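Local coordinates for protein L-ribulose 3-epimerase (Methylomonas sp. DH-1, PDB 7CJ7) that catalyses the manganese-dependent epimerization of ketoses at C3, with highest activity toward L-ribulose, and works as a homodimer with a TIM-barrel fold, at residues Trp20-Ala30 against Leu54-Leu64. Numbering follows the deposited sequence.
Sequences WSAAGARKAIA and LTKDLLQEYNL. With MG (magnesium ion), chain E.
W20 gives its indole N-H to T55: W20 NE1 lies 2.9 Å from T55 OG1, the bond is fairly straight at 162°, and the hydroxyl sits close to the plane of the ring. The same OG1 donates to the carbonyl oxygen of D51, just before helix 52-61, so this buried hydroxyl is used both ways. A25 CB rests over one face of the indole, offset toward its rim.

At the solvent side R26 reaches across with CG anti to its backbone N, bends at chi3 (-73°), and forms a two-nitrogen, end-on salt bridge with E61. R26 NH1 to E61 OE2 is 3.0 Å and nearly straight, in the guanidinium plane but above that of the carboxylate. R26 NH2 to E61 OE1 is 2.9 Å and more bent, using the syn lone pair of OE1, which is tilted out of the guanidinium plane. Both carboxylate oxygens are engaged. R26 NH1 also lies 2.9 Å from Y62 OH, while L58 CD2 sits over one guanidinium face, offset toward its rim.

Between these polar ends, L58 is a knob in the hole formed by A22, A25, R26 and I29. I29 CD1 packs 3.6 Å from L58 CB and also against L59 CD2. A30 CA makes a CH-pi contact over the Y62 face, 4.0 Å from the ring centroid, with A30 CB near CE1. S21, N-cap of helix 22-35, accepts from G24 N through OG, which also bonds to D19 OD1. In the Schellman motif ending 52-61, with N63 as C-prime, L64 N bonds to L59 O and N63 N to Q60 O. On the outer side, D57 OD1 binds a magnesium ion at 2.0 Å, with four waters; D57 OD2 and Q60 OE1 each accept from one of them.

The axes of 22-30 and 54-61 approach to 9.9 Å and cross at -24°, nearly parallel; they belong to helices 22-35 and 52-61, successive outer helices of the TIM barrel. Strand 39-43, which lies between them in sequence, backs the pair: I40 touches W20, A28 and L64, and I42 also meets W20.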
ATOM      1  N   TRP A  20      17.172  12.213  15.258  1.00 20.10           N
ATOM      2  CA  TRP A  20      18.651  12.177  15.162  1.00 18.22           C
ATOM      3  C   TRP A  20      19.245  13.239  16.092  1.00 19.45           C
ATOM      4  O   TRP A  20      20.098  14.013  15.640  1.00 20.79           O
ATOM      5  CB  TRP A  20      19.112  12.340  13.711  1.00 17.71           C
ATOM      6  CG  TRP A  20      20.483  11.782  13.503  1.00 16.23           C
ATOM      7  CD1 TRP A  20      21.653  12.476  13.436  1.00 16.15           C
ATOM      8  CD2 TRP A  20      20.843  10.389  13.439  1.00 15.19           C
ATOM      9  NE1 TRP A  20      22.709  11.618  13.312  1.00 14.89           N
ATOM     10  CE2 TRP A  20      22.244  10.331  13.303  1.00 14.74           C
ATOM     11  CE3 TRP A  20      20.121   9.193  13.493  1.00 15.34           C
ATOM     12  CZ2 TRP A  20      22.931   9.124  13.192  1.00 14.37           C
ATOM     13  CZ3 TRP A  20      20.801   7.999  13.388  1.00 15.07           C
ATOM     14  CH2 TRP A  20      22.188   7.966  13.243  1.00 14.08           C
ATOM     15  N   SER A  21      18.811  13.261  17.353  1.00 22.18           N
ATOM     16  CA  SER A  21      19.445  14.042  18.447  1.00 22.53           C
ATOM     17  C   SER A  21      20.807  13.422  18.770  1.00 20.48           C
ATOM     18  O   SER A  21      21.080  12.317  18.282  1.00 17.97           O
ATOM     19  CB  SER A  21      18.563  14.070  19.662  1.00 24.18           C
ATOM     20  OG  SER A  21      18.462  12.774  20.228  1.00 21.28           O
ATOM     21  N   ALA A  22      21.635  14.102  19.567  1.00 20.92           N
ATOM     22  CA  ALA A  22      22.914  13.549  20.060  1.00 22.97           C
ATOM     23  C   ALA A  22      22.657  12.147  20.620  1.00 21.36           C
ATOM     24  O   ALA A  22      23.424  11.225  20.292  1.00 20.74           O
ATOM     25  CB  ALA A  22      23.513  14.457  21.100  1.00 23.38           C
ATOM     26  N   ALA A  23      21.608  12.007  21.434  1.00 20.72           N
ATOM     27  CA  ALA A  23      21.243  10.762  22.145  1.00 20.64           C
ATOM     28  C   ALA A  23      20.721   9.727  21.145  1.00 18.90           C
ATOM     29  O   ALA A  23      21.147   8.549  21.238  1.00 17.60           O
ATOM     30  CB  ALA A  23      20.212  11.062  23.204  1.00 21.69           C
ATOM     31  N   GLY A  24      19.817  10.147  20.248  1.00 16.60           N
ATOM     32  CA  GLY A  24      19.215   9.281  19.219  1.00 15.04           C
ATOM     33  C   GLY A  24      20.297   8.700  18.328  1.00 13.88           C
ATOM     34  O   GLY A  24      20.261   7.484  18.033  1.00 14.17           O
ATOM     35  N   ALA A  25      21.254   9.534  17.929  1.00 12.68           N
ATOM     36  CA  ALA A  25      22.357   9.127  17.031  1.00 13.12           C
ATOM     37  C   ALA A  25      23.198   8.050  17.723  1.00 12.42           C
ATOM     38  O   ALA A  25      23.512   7.025  17.090  1.00 11.84           O
ATOM     39  CB  ALA A  25      23.181  10.324  16.653  1.00 14.42           C
ATOM     40  N   ARG A  26      23.543   8.256  18.995  1.00 12.08           N
ATOM     41  CA  ARG A  26      24.407   7.307  19.740  1.00 11.98           C
ATOM     42  C   ARG A  26      23.663   5.978  19.909  1.00 11.98           C
ATOM     43  O   ARG A  26      24.286   4.926  19.710  1.00 11.78           O
ATOM     44  CB  ARG A  26      24.842   7.868  21.093  1.00 12.20           C
ATOM     45  CG  ARG A  26      25.642   6.868  21.925  1.00 12.67           C
ATOM     46  CD  ARG A  26      26.168   7.431  23.228  1.00 13.57           C
ATOM     47  NE  ARG A  26      27.260   8.345  22.981  1.00 15.80           N
ATOM     48  CZ  ARG A  26      28.526   7.972  22.815  1.00 15.10           C
ATOM     49  NH1 ARG A  26      28.875   6.702  22.931  1.00 14.35           N
ATOM     50  NH2 ARG A  26      29.446   8.879  22.571  1.00 16.48           N
ATOM     51  N   LYS A  27      22.374   6.037  20.246  1.00 12.56           N
ATOM     52  CA  LYS A  27      21.525   4.840  20.456  1.00 14.22           C
ATOM     53  C   LYS A  27      21.503   4.033  19.158  1.00 13.05           C
ATOM     54  O   LYS A  27      21.739   2.805  19.211  1.00 13.97           O
ATOM     55  CB  LYS A  27      20.124   5.279  20.884  1.00 16.89           C
ATOM     56  CG  LYS A  27      19.172   4.174  21.298  1.00 20.79           C
ATOM     57  CD  LYS A  27      17.985   4.767  22.020  1.00 26.29           C
ATOM     58  CE  LYS A  27      17.002   3.750  22.548  1.00 32.82           C
ATOM     59  NZ  LYS A  27      16.150   3.215  21.458  1.00 37.19           N
ATOM     60  N   ALA A  28      21.267   4.708  18.030  1.00 12.95           N
ATOM     61  CA  ALA A  28      21.118   4.064  16.706  1.00 12.16           C
ATOM     62  C   ALA A  28      22.468   3.494  16.253  1.00 11.22           C
ATOM     63  O   ALA A  28      22.505   2.355  15.770  1.00 11.94           O
ATOM     64  CB  ALA A  28      20.554   5.047  15.713  1.00 12.24           C
ATOM     65  N   ILE A  29      23.543   4.264  16.399  1.00 11.11           N
ATOM     66  CA  ILE A  29      24.890   3.855  15.911  1.00 11.42           C
ATOM     67  C   ILE A  29      25.391   2.697  16.780  1.00 11.92           C
ATOM     68  O   ILE A  29      25.832   1.683  16.214  1.00 12.40           O
ATOM     69  CB  ILE A  29      25.839   5.064  15.841  1.00 11.50           C
ATOM     70  CG1 ILE A  29      25.445   5.961  14.662  1.00 11.34           C
ATOM     71  CG2 ILE A  29      27.293   4.620  15.760  1.00 11.51           C
ATOM     72  CD1 ILE A  29      26.123   7.312  14.632  1.00 12.12           C
ATOM     73  N   ALA A  30      25.247   2.796  18.098  1.00 11.99           N
ATOM     74  CA  ALA A  30      25.629   1.714  19.034  1.00 12.43           C
ATOM     75  C   ALA A  30      24.800   0.461  18.718  1.00 12.69           C
ATOM     76  O   ALA A  30      25.370  -0.645  18.699  1.00 13.85           O
ATOM     77  CB  ALA A  30      25.464   2.174  20.463  1.00 13.54           C
ATOM     78  N   LEU A  54      29.310  15.650  15.380  1.00 13.47           N
ATOM     79  CA  LEU A  54      29.006  14.709  16.487  1.00 13.55           C
ATOM     80  C   LEU A  54      28.743  13.328  15.885  1.00 12.31           C
ATOM     81  O   LEU A  54      29.291  12.338  16.398  1.00 13.22           O
ATOM     82  CB  LEU A  54      27.796  15.234  17.258  1.00 16.76           C
ATOM     83  CG  LEU A  54      27.399  14.448  18.501  1.00 20.76           C
ATOM     84  CD1 LEU A  54      26.658  15.345  19.478  1.00 23.49           C
ATOM     85  CD2 LEU A  54      26.546  13.250  18.145  1.00 23.99           C
ATOM     86  N   THR A  55      27.986  13.265  14.789  1.00 12.27           N
ATOM     87  CA  THR A  55      27.642  11.986  14.116  1.00 12.26           C
ATOM     88  C   THR A  55      28.934  11.350  13.598  1.00 11.33           C
ATOM     89  O   THR A  55      29.107  10.138  13.781  1.00 10.92           O
ATOM     90  CB  THR A  55      26.605  12.190  13.009  1.00 13.31           C
ATOM     91  OG1 THR A  55      25.408  12.668  13.623  1.00 15.64           O
ATOM     92  CG2 THR A  55      26.314  10.927  12.231  1.00 14.58           C
ATOM     93  N   LYS A  56      29.793  12.136  12.952  1.00 11.06           N
ATOM     94  CA  LYS A  56      31.105  11.655  12.452  1.00 12.88           C
ATOM     95  C   LYS A  56      31.895  11.006  13.606  1.00 12.23           C
ATOM     96  O   LYS A  56      32.393   9.889  13.425  1.00 12.09           O
ATOM     97  CB  LYS A  56      31.830  12.823  11.779  1.00 15.22           C
ATOM     98  CG  LYS A  56      33.231  12.511  11.300  1.00 19.75           C
ATOM     99  CD  LYS A  56      33.383  11.120  10.778  1.00 24.90           C
ATOM    100  CE  LYS A  56      33.131  10.994   9.294  1.00 31.07           C
ATOM    101  NZ  LYS A  56      34.142  10.107   8.672  1.00 36.04           N
ATOM    102  N   ASP A  57      31.986  11.666  14.763  1.00 11.78           N
ATOM    103  CA  ASP A  57      32.706  11.143  15.954  1.00 13.41           C
ATOM    104  C   ASP A  57      32.093   9.801  16.380  1.00 12.04           C
ATOM    105  O   ASP A  57      32.861   8.882  16.737  1.00 13.11           O
ATOM    106  CB  ASP A  57      32.674  12.141  17.111  1.00 14.81           C
ATOM    107  CG  ASP A  57      33.535  13.372  16.906  1.00 17.75           C
ATOM    108  OD1 ASP A  57      34.369  13.367  15.961  1.00 18.67           O
ATOM    109  OD2 ASP A  57      33.384  14.324  17.713  1.00 19.43           O
ATOM    110  N   LEU A  58      30.763   9.680  16.347  1.00 11.28           N
ATOM    111  CA  LEU A  58      30.057   8.434  16.761  1.00 11.31           C
ATOM    112  C   LEU A  58      30.395   7.318  15.773  1.00 10.88           C
ATOM    113  O   LEU A  58      30.660   6.184  16.219  1.00 10.78           O
ATOM    114  CB  LEU A  58      28.549   8.676  16.837  1.00 12.75           C
ATOM    115  CG  LEU A  58      28.090   9.504  18.033  1.00 14.23           C
ATOM    116  CD1 LEU A  58      26.635   9.918  17.879  1.00 15.14           C
ATOM    117  CD2 LEU A  58      28.312   8.739  19.328  1.00 14.97           C
ATOM    118  N   LEU A  59      30.364   7.611  14.471  1.00 10.46           N
ATOM    119  CA  LEU A  59      30.696   6.596  13.439  1.00 10.29           C
ATOM    120  C   LEU A  59      32.110   6.069  13.696  1.00 10.34           C
ATOM    121  O   LEU A  59      32.304   4.858  13.611  1.00 10.99           O
ATOM    122  CB  LEU A  59      30.550   7.204  12.040  1.00 10.43           C
ATOM    123  CG  LEU A  59      29.114   7.538  11.644  1.00 11.48           C
ATOM    124  CD1 LEU A  59      29.066   8.219  10.289  1.00 12.97           C
ATOM    125  CD2 LEU A  59      28.253   6.281  11.637  1.00 12.59           C
ATOM    126  N   GLN A  60      33.063   6.942  14.014  1.00 10.22           N
ATOM    127  CA  GLN A  60      34.470   6.545  14.282  1.00 12.09           C
ATOM    128  C   GLN A  60      34.523   5.701  15.565  1.00 12.44           C
ATOM    129  O   GLN A  60      35.168   4.637  15.564  1.00 13.19           O
ATOM    130  CB  GLN A  60      35.337   7.796  14.407  1.00 13.68           C
ATOM    131  CG  GLN A  60      35.458   8.580  13.114  1.00 16.78           C
ATOM    132  CD  GLN A  60      36.251   9.846  13.324  1.00 20.77           C
ATOM    133  OE1 GLN A  60      35.788  10.793  13.957  1.00 26.55           O
ATOM    134  NE2 GLN A  60      37.469   9.862  12.812  1.00 26.04           N
ATOM    135  N   GLU A  61      33.836   6.162  16.606  1.00 12.39           N
ATOM    136  CA  GLU A  61      33.782   5.527  17.951  1.00 12.02           C
ATOM    137  C   GLU A  61      33.318   4.073  17.814  1.00 11.52           C
ATOM    138  O   GLU A  61      33.912   3.212  18.470  1.00 12.22           O
ATOM    139  CB  GLU A  61      32.875   6.356  18.865  1.00 12.31           C
ATOM    140  CG  GLU A  61      32.757   5.819  20.271  1.00 13.30           C
ATOM    141  CD  GLU A  61      31.935   6.676  21.221  1.00 14.83           C
ATOM    142  OE1 GLU A  61      31.491   7.762  20.807  1.00 16.12           O
ATOM    143  OE2 GLU A  61      31.758   6.264  22.388  1.00 16.68           O
ATOM    144  N   TYR A  62      32.315   3.800  16.976  1.00 11.06           N
ATOM    145  CA  TYR A  62      31.687   2.457  16.846  1.00 11.31           C
ATOM    146  C   TYR A  62      32.130   1.753  15.557  1.00 11.82           C
ATOM    147  O   TYR A  62      31.584   0.676  15.278  1.00 12.14           O
ATOM    148  CB  TYR A  62      30.167   2.579  16.949  1.00 11.02           C
ATOM    149  CG  TYR A  62      29.705   2.917  18.342  1.00 10.21           C
ATOM    150  CD1 TYR A  62      29.525   1.926  19.294  1.00 10.77           C
ATOM    151  CD2 TYR A  62      29.480   4.231  18.720  1.00  9.98           C
ATOM    152  CE1 TYR A  62      29.130   2.237  20.586  1.00 10.20           C
ATOM    153  CE2 TYR A  62      29.069   4.557  20.002  1.00  9.93           C
ATOM    154  CZ  TYR A  62      28.889   3.557  20.939  1.00 10.26           C
ATOM    155  OH  TYR A  62      28.484   3.873  22.206  1.00 11.13           O
ATOM    156  N   ASN A  63      33.085   2.328  14.821  1.00 11.66           N
ATOM    157  CA  ASN A  63      33.648   1.761  13.568  1.00 13.16           C
ATOM    158  C   ASN A  63      32.505   1.388  12.620  1.00 12.61           C
ATOM    159  O   ASN A  63      32.435   0.232  12.160  1.00 13.16           O
ATOM    160  CB  ASN A  63      34.520   0.531  13.803  1.00 14.42           C
ATOM    161  CG  ASN A  63      35.279   0.113  12.565  1.00 18.60           C
ATOM    162  OD1 ASN A  63      35.481  -1.075  12.317  1.00 24.65           O
ATOM    163  ND2 ASN A  63      35.685   1.081  11.765  1.00 19.67           N
ATOM    164  N   LEU A  64      31.631   2.344  12.351  1.00 11.31           N
ATOM    165  CA  LEU A  64      30.453   2.131  11.484  1.00 11.73           C
ATOM    166  C   LEU A  64      30.529   3.094  10.300  1.00 11.64           C
ATOM    167  O   LEU A  64      31.000   4.206  10.480  1.00 11.92           O
ATOM    168  CB  LEU A  64      29.207   2.370  12.336  1.00 12.79           C
ATOM    169  CG  LEU A  64      27.920   1.762  11.805  1.00 13.97           C
ATOM    170  CD1 LEU A  64      28.014   0.247  11.745  1.00 13.27           C
ATOM    171  CD2 LEU A  64      26.744   2.200  12.665  1.00 14.20           C
TER
HETATM  172 MG    MG E 303      35.307  14.747  14.842  1.00 34.55          MG
HETATM  173  O   HOH W   1      34.496  16.289  16.655  1.00 34.08           O
HETATM  174  O   HOH W   2      36.086  13.312  13.732  1.00 35.49           O
HETATM  175  O   HOH W   3      33.801  15.298  13.819  1.00 21.24           O
HETATM  176  O   HOH W   4      36.721  16.214  14.057  1.00 39.08           O